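Local coordinates for protein cysteine S-methyltransferase NleE (Escherichia coli O157:H7, PDB 4R29) that probably methylates a zinc-finger cysteine of the host proteins TAB2 and TAB3, using S-adenosylmethionine, and thereby blocks NF-kappa-B activation, at residues 110-115 with 147-152; 134-139 with 162-167. The protein carries 1 engineered substitution. All coordinates share one frame; numbering follows the deposited sequence.

Interaction 1: residues 110-115 with 147-152; sequences GQFSVD and VVVYRN. With SAM (S-adenosylmethionine), chain E.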
loop_
_atom_site.group_PDB
_atom_site.type_symbol
_atom_site.label_atom_id
_atom_site.label_comp_id
_atom_site.label_asym_id
_atom_site.label_seq_id
_atom_site.Cartn_x
_atom_site.Cartn_y
_atom_site.Cartn_z
ATOM N N GLY A 110 4.375 -0.749 -5.734
ATOM C CA GLY A 110 3.026 -0.214 -5.711
ATOM C C GLY A 110 2.672 0.073 -4.264
ATOM O O GLY A 110 3.362 -0.374 -3.348
ATOM N N GLN A 111 1.601 0.818 -4.056
ATOM C CA GLN A 111 1.187 1.203 -2.714
ATOM C C GLN A 111 -0.340 1.130 -2.686
ATOM O O GLN A 111 -0.996 1.508 -3.645
ATOM C CB GLN A 111 1.701 2.616 -2.376
ATOM C CG GLN A 111 1.170 3.194 -1.052
ATOM C CD GLN A 111 -0.189 3.868 -1.207
ATOM O OE1 GLN A 111 -0.391 4.664 -2.117
ATOM N NE2 GLN A 111 -1.120 3.549 -0.324
ATOM N N PHE A 112 -0.896 0.598 -1.609
ATOM C CA PHE A 112 -2.344 0.527 -1.445
ATOM C C PHE A 112 -2.684 0.618 0.044
ATOM O O PHE A 112 -1.800 0.777 0.862
ATOM C CB PHE A 112 -2.921 -0.734 -2.115
ATOM C CG PHE A 112 -2.407 -2.042 -1.543
ATOM C CD1 PHE A 112 -1.203 -2.597 -1.991
ATOM C CD2 PHE A 112 -3.142 -2.733 -0.576
ATOM C CE1 PHE A 112 -0.737 -3.812 -1.485
ATOM C CE2 PHE A 112 -2.684 -3.954 -0.060
ATOM C CZ PHE A 112 -1.473 -4.488 -0.513
ATOM N N SER A 113 -3.957 0.512 0.396
ATOM C CA SER A 113 -4.377 0.653 1.790
ATOM C C SER A 113 -5.227 -0.513 2.228
ATOM O O SER A 113 -5.917 -1.135 1.420
ATOM C CB SER A 113 -5.200 1.932 1.961
ATOM O OG SER A 113 -4.338 3.050 1.929
ATOM N N VAL A 114 -5.192 -0.812 3.515
ATOM C CA VAL A 114 -6.102 -1.813 4.048
ATOM C C VAL A 114 -6.845 -1.225 5.240
ATOM O O VAL A 114 -6.289 -0.410 5.974
ATOM C CB VAL A 114 -5.374 -3.127 4.423
ATOM C CG1 VAL A 114 -4.788 -3.775 3.185
ATOM C CG2 VAL A 114 -4.283 -2.867 5.458
ATOM N N ASP A 115 -8.102 -1.624 5.411
ATOM C CA ASP A 115 -8.894 -1.173 6.561
ATOM C C ASP A 115 -8.736 -2.122 7.758
ATOM O O ASP A 115 -9.377 -1.941 8.797
ATOM C CB ASP A 115 -10.383 -0.979 6.193
ATOM C CG ASP A 115 -11.052 -2.261 5.715
ATOM O OD1 ASP A 115 -10.589 -3.364 6.086
ATOM O OD2 ASP A 115 -12.052 -2.163 4.967
ATOM N N VAL A 147 0.169 0.085 2.733
ATOM C CA VAL A 147 1.051 -1.005 2.337
ATOM C C VAL A 147 1.850 -0.641 1.102
ATOM O O VAL A 147 1.292 -0.338 0.045
ATOM C CB VAL A 147 0.270 -2.303 2.059
ATOM C CG1 VAL A 147 1.245 -3.465 1.828
ATOM C CG2 VAL A 147 -0.707 -2.595 3.210
ATOM N N VAL A 148 3.167 -0.665 1.241
ATOM C CA VAL A 148 4.065 -0.462 0.116
ATOM C C VAL A 148 4.649 -1.819 -0.281
ATOM O O VAL A 148 5.454 -2.409 0.456
ATOM C CB VAL A 148 5.217 0.520 0.470
ATOM C CG1 VAL A 148 6.121 0.772 -0.735
ATOM C CG2 VAL A 148 4.663 1.853 0.997
ATOM N N VAL A 149 4.231 -2.316 -1.442
ATOM C CA VAL A 149 4.656 -3.630 -1.918
ATOM C C VAL A 149 5.713 -3.480 -3.033
ATOM O O VAL A 149 5.541 -2.683 -3.962
ATOM C CB VAL A 149 3.425 -4.474 -2.391
ATOM C CG1 VAL A 149 2.631 -3.721 -3.458
ATOM C CG2 VAL A 149 3.845 -5.882 -2.890
ATOM N N TYR A 150 6.813 -4.223 -2.920
ATOM C CA TYR A 150 7.917 -4.111 -3.880
ATOM C C TYR A 150 8.618 -5.443 -4.205
ATOM O O TYR A 150 8.545 -6.410 -3.431
ATOM C CB TYR A 150 8.941 -3.061 -3.423
ATOM C CG TYR A 150 9.645 -3.362 -2.103
ATOM C CD1 TYR A 150 9.046 -3.040 -0.884
ATOM C CD2 TYR A 150 10.917 -3.951 -2.084
ATOM C CE1 TYR A 150 9.684 -3.286 0.324
ATOM C CE2 TYR A 150 11.572 -4.219 -0.883
ATOM C CZ TYR A 150 10.947 -3.886 0.321
ATOM O OH TYR A 150 11.576 -4.152 1.518
ATOM N N ARG A 151 9.274 -5.482 -5.368
ATOM C CA ARG A 151 10.096 -6.627 -5.776
ATOM C C ARG A 151 11.431 -6.556 -5.059
ATOM O O ARG A 151 12.182 -5.589 -5.224
ATOM C CB ARG A 151 10.380 -6.611 -7.283
ATOM C CG ARG A 151 9.164 -6.535 -8.202
ATOM C CD ARG A 151 8.327 -7.796 -8.162
ATOM N NE ARG A 151 9.103 -9.012 -8.420
ATOM C CZ ARG A 151 8.590 -10.136 -8.913
ATOM N NH1 ARG A 151 7.295 -10.193 -9.250
ATOM N NH2 ARG A 151 9.375 -11.198 -9.094
ATOM N N ASN A 152 11.729 -7.570 -4.260
ATOM C CA ASN A 152 13.024 -7.663 -3.588
ATOM C C ASN A 152 14.096 -8.173 -4.552
ATOM O O ASN A 152 15.302 -8.042 -4.308
ATOM C CB ASN A 152 12.911 -8.619 -2.406
ATOM C CG ASN A 152 13.875 -8.283 -1.300
ATOM O OD1 ASN A 152 14.306 -7.132 -1.158
ATOM N ND2 ASN A 152 14.224 -9.283 -0.504
HETATM N N SAM E . -2.292 2.332 -5.787
HETATM C CA SAM E . -1.423 3.197 -6.586
HETATM C C SAM E . -0.223 2.435 -7.138
HETATM O O SAM E . 0.379 2.879 -8.121
HETATM O OXT SAM E . 0.170 1.390 -6.592
HETATM C CB SAM E . -0.897 4.388 -5.790
HETATM C CG SAM E . -1.937 5.455 -5.488
HETATM S SD SAM E . -1.221 7.066 -5.027
HETATM C CE SAM E . -2.799 7.934 -4.828
HETATM C "C5'" SAM E . -0.799 7.690 -6.672
HETATM C "C4'" SAM E . -0.110 9.047 -6.567
HETATM O "O4'" SAM E . 0.657 9.297 -7.731
HETATM C "C3'" SAM E . -1.109 10.192 -6.429
HETATM O "O3'" SAM E . -1.350 10.512 -5.072
HETATM C "C2'" SAM E . -0.442 11.331 -7.170
HETATM O "O2'" SAM E . 0.273 12.061 -6.217
HETATM C "C1'" SAM E . 0.567 10.663 -8.102
HETATM N N9 SAM E . 0.155 10.650 -9.520
HETATM C C8 SAM E . 0.896 11.112 -10.574
HETATM N N7 SAM E . 0.221 10.900 -11.719
HETATM C C5 SAM E . -0.947 10.297 -11.409
HETATM C C6 SAM E . -2.002 9.860 -12.198
HETATM N N6 SAM E . -1.960 10.018 -13.517
HETATM N N1 SAM E . -3.089 9.269 -11.598
HETATM C C2 SAM E . -3.120 9.101 -10.225
HETATM N N3 SAM E . -2.067 9.533 -9.444
HETATM C C4 SAM E . -0.994 10.122 -10.028
#

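Interaction 2: residues 134-139 with 162-167; sequences KIFPKE and NRFIEL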
loop_
_atom_site.group_PDB
_atom_site.type_symbol
_atom_site.label_atom_id
_atom_site.label_comp_id
_atom_site.label_asym_id
_atom_site.label_seq_id
_atom_site.Cartn_x
_atom_site.Cartn_y
_atom_site.Cartn_z
ATOM N N LYS A 134 6.212 -3.013 3.049
ATOM C CA LYS A 134 6.441 -2.086 4.153
ATOM C C LYS A 134 5.079 -1.557 4.599
ATOM O O LYS A 134 4.307 -1.053 3.778
ATOM C CB LYS A 134 7.380 -0.948 3.744
ATOM C CG LYS A 134 8.830 -1.392 3.532
ATOM C CD LYS A 134 9.744 -0.222 3.090
ATOM C CE LYS A 134 11.216 -0.635 2.964
ATOM N NZ LYS A 134 11.939 -0.619 4.275
ATOM N N ILE A 135 4.765 -1.713 5.882
ATOM C CA ILE A 135 3.433 -1.398 6.388
ATOM C C ILE A 135 3.521 -0.354 7.483
ATOM O O ILE A 135 4.431 -0.400 8.311
ATOM C CB ILE A 135 2.737 -2.640 6.978
ATOM C CG1 ILE A 135 2.723 -3.784 5.963
ATOM C CG2 ILE A 135 1.317 -2.288 7.439
ATOM C CD1 ILE A 135 2.352 -5.150 6.552
ATOM N N PHE A 136 2.577 0.583 7.483
ATOM C CA PHE A 136 2.480 1.567 8.562
ATOM C C PHE A 136 1.115 2.229 8.605
ATOM O O PHE A 136 0.410 2.269 7.598
ATOM C CB PHE A 136 3.574 2.627 8.458
ATOM C CG PHE A 136 3.657 3.279 7.115
ATOM C CD1 PHE A 136 4.385 2.689 6.089
ATOM C CD2 PHE A 136 3.022 4.480 6.876
ATOM C CE1 PHE A 136 4.476 3.286 4.846
ATOM C CE2 PHE A 136 3.103 5.087 5.618
ATOM C CZ PHE A 136 3.834 4.483 4.603
ATOM N N PRO A 137 0.739 2.753 9.783
ATOM C CA PRO A 137 -0.556 3.413 9.973
ATOM C C PRO A 137 -0.743 4.581 9.004
ATOM O O PRO A 137 0.204 5.303 8.725
ATOM C CB PRO A 137 -0.470 3.949 11.414
ATOM C CG PRO A 137 0.539 3.079 12.095
ATOM C CD PRO A 137 1.552 2.758 11.018
ATOM N N LYS A 138 -1.955 4.766 8.498
ATOM C CA LYS A 138 -2.218 5.919 7.671
ATOM C C LYS A 138 -2.249 7.153 8.536
ATOM O O LYS A 138 -2.899 7.172 9.584
ATOM C CB LYS A 138 -3.539 5.805 6.921
ATOM C CG LYS A 138 -3.826 7.037 6.069
ATOM C CD LYS A 138 -4.774 6.727 4.910
ATOM C CE LYS A 138 -5.243 8.001 4.196
ATOM N NZ LYS A 138 -4.220 9.100 4.227
ATOM N N GLU A 139 -1.515 8.169 8.092
ATOM C CA GLU A 139 -1.621 9.525 8.613
ATOM C C GLU A 139 -3.094 9.916 8.769
ATOM O O GLU A 139 -3.913 9.631 7.895
ATOM C CB GLU A 139 -0.939 10.482 7.628
ATOM C CG GLU A 139 -0.992 11.944 8.015
ATOM C CD GLU A 139 -0.144 12.237 9.231
ATOM O OE1 GLU A 139 0.378 11.272 9.841
ATOM O OE2 GLU A 139 0.002 13.429 9.569
ATOM N N ASN A 162 11.424 2.979 -0.594
ATOM C CA ASN A 162 11.999 3.980 0.294
ATOM C C ASN A 162 11.704 5.395 -0.198
ATOM O O ASN A 162 11.302 6.262 0.574
ATOM C CB ASN A 162 13.510 3.764 0.442
ATOM C CG ASN A 162 13.846 2.644 1.410
ATOM O OD1 ASN A 162 13.078 2.345 2.330
ATOM N ND2 ASN A 162 14.994 2.018 1.204
ATOM N N ARG A 163 11.897 5.615 -1.493
ATOM C CA ARG A 163 11.629 6.905 -2.095
ATOM C C ARG A 163 10.156 7.310 -1.918
ATOM O O ARG A 163 9.839 8.475 -1.702
ATOM C CB ARG A 163 12.014 6.884 -3.566
ATOM C CG ARG A 163 11.829 8.214 -4.291
ATOM C CD ARG A 163 12.874 9.188 -3.808
ATOM N NE ARG A 163 12.860 10.453 -4.539
ATOM C CZ ARG A 163 13.195 11.619 -3.991
ATOM N NH1 ARG A 163 13.553 11.682 -2.710
ATOM N NH2 ARG A 163 13.164 12.725 -4.716
ATOM N N PHE A 164 9.257 6.347 -1.986
ATOM C CA PHE A 164 7.865 6.656 -1.731
ATOM C C PHE A 164 7.660 7.181 -0.315
ATOM O O PHE A 164 6.944 8.152 -0.106
ATOM C CB PHE A 164 6.977 5.435 -1.961
ATOM C CG PHE A 164 5.595 5.593 -1.408
ATOM C CD1 PHE A 164 4.642 6.321 -2.097
ATOM C CD2 PHE A 164 5.256 5.040 -0.178
ATOM C CE1 PHE A 164 3.357 6.483 -1.588
ATOM C CE2 PHE A 164 3.973 5.190 0.340
ATOM C CZ PHE A 164 3.022 5.917 -0.366
ATOM N N ILE A 165 8.278 6.524 0.657
ATOM C CA ILE A 165 8.116 6.905 2.052
ATOM C C ILE A 165 8.623 8.336 2.314
ATOM O O ILE A 165 8.003 9.106 3.066
ATOM C CB ILE A 165 8.790 5.877 2.974
ATOM C CG1 ILE A 165 8.074 4.525 2.849
ATOM C CG2 ILE A 165 8.781 6.352 4.428
ATOM C CD1 ILE A 165 8.791 3.391 3.581
ATOM N N GLU A 166 9.733 8.689 1.674
ATOM C CA GLU A 166 10.235 10.063 1.711
ATOM C C GLU A 166 9.243 11.044 1.115
ATOM O O GLU A 166 8.969 12.085 1.713
ATOM C CB GLU A 166 11.542 10.189 0.938
ATOM C CG GLU A 166 12.683 9.435 1.548
ATOM C CD GLU A 166 13.881 9.406 0.622
ATOM O OE1 GLU A 166 14.768 8.548 0.827
ATOM O OE2 GLU A 166 13.928 10.236 -0.315
ATOM N N LEU A 167 8.727 10.734 -0.077
ATOM C CA LEU A 167 7.771 11.629 -0.700
ATOM C C LEU A 167 6.507 11.672 0.148
ATOM O O LEU A 167 5.950 12.729 0.389
ATOM C CB LEU A 167 7.473 11.213 -2.146
ATOM C CG LEU A 167 8.678 11.229 -3.097
ATOM C CD1 LEU A 167 8.336 10.719 -4.485
ATOM C CD2 LEU A 167 9.263 12.638 -3.179
#

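Interaction 1: residues 110-115 with 147-152
The ring of F112 lies beside V147 on one face of an antiparallel pair of strands, and the valine's CB sits over the ring, 3.9 Å from its centroid, in a CH-pi contact. V147 CG1 lies out toward the rim, 3.7 Å from F112 CZ. The ring gets there because CG stands between the backbone N and the carbonyl carbon (chi1 62°), which lays it along the neighbouring strand. V149 differs, placing CG1 in the ring plane at the edge, 3.9 Å from F112 CE1. W99 meets the same ring edge-to-face. On the other face, Q111 and V148 form a non-hydrogen-bonded pair, with V148 CG2 4.3 Å from Q111 CG. Q111 CG is anti to the backbone N (chi1 173°) and the chain then bends at chi2, bringing NE2 into a weak bond back to F112 O. The inward-facing N and O of G110 and F112 pair with V149 and V147 of the central strand, while those of Q111 point the other way: Q111 N donates to S-adenosylmethionine OXT at 3.0 Å, and Q111 O accepts from the ligand's N at 2.6 Å. The Q111 main chain thus contributes one donor and one acceptor to a site completed by R107, S98, Y204 and E191.

Interaction 2: residues 134-139 with 162-167
K134 reaches from its strand toward the helix and meets I165 at about a right angle, its CD 3.8 Å from I165 CD1. The lysine chain is extended through chi2 and chi3 and bends only at chi4, near the amino group. Here K134 CE passes N162 OD1 at 3.6 Å, and K134 NZ stands 3.7 Å from the same oxygen, without a hydrogen bond; any attraction is probably electrostatic. N162 starts out pointing away from the strand, and its amide curls back beside the lysine. Deeper in the interface, F136 has CG between the backbone N and the carbonyl carbon (chi1 52°), which aims its ring at the helix. It approaches F164 edge to edge: F136 CZ lies 4.3 Å from F164 CE2, each near the plane of the other ring. I165 CG1 comes obliquely to the F136 ring, 4.3 Å from F136 CE1. The CG1 branch of I165, anti to the carbonyl carbon (chi1 -65°), therefore serves both strand side chains. The strand and helix segments run nearly the same way, 19° apart. Helix 155-181 covers a face of the three-stranded sheet across all its strands: beyond outer strand 131-137, F164 packs on V148 of central strand 145-151 and on M109 and Q111 of strand 109-114, and also touches M198 and I201 of helix 186-201.

Interactions 1 and 2 share the three-stranded sheet and lie with their centres about 9 Å apart. Strand 145-151 joins them: one of its edges pairs with the strand of 110-115, and the other takes the strand of 134-139, where K134 N and V148 O, 2.8 Å apart, probably form a hydrogen bond. F164 ties the helix to both strands of interaction 1, its CZ packing 3.4 Å from Q111 CG and its CD2 3.4 Å from V148 CG2. The F164 side chain is about 6 Å from S-adenosylmethionine, so F164 is a second-shell residue, probably helping to position Q111, whereas interaction 1 holds the ligand directly.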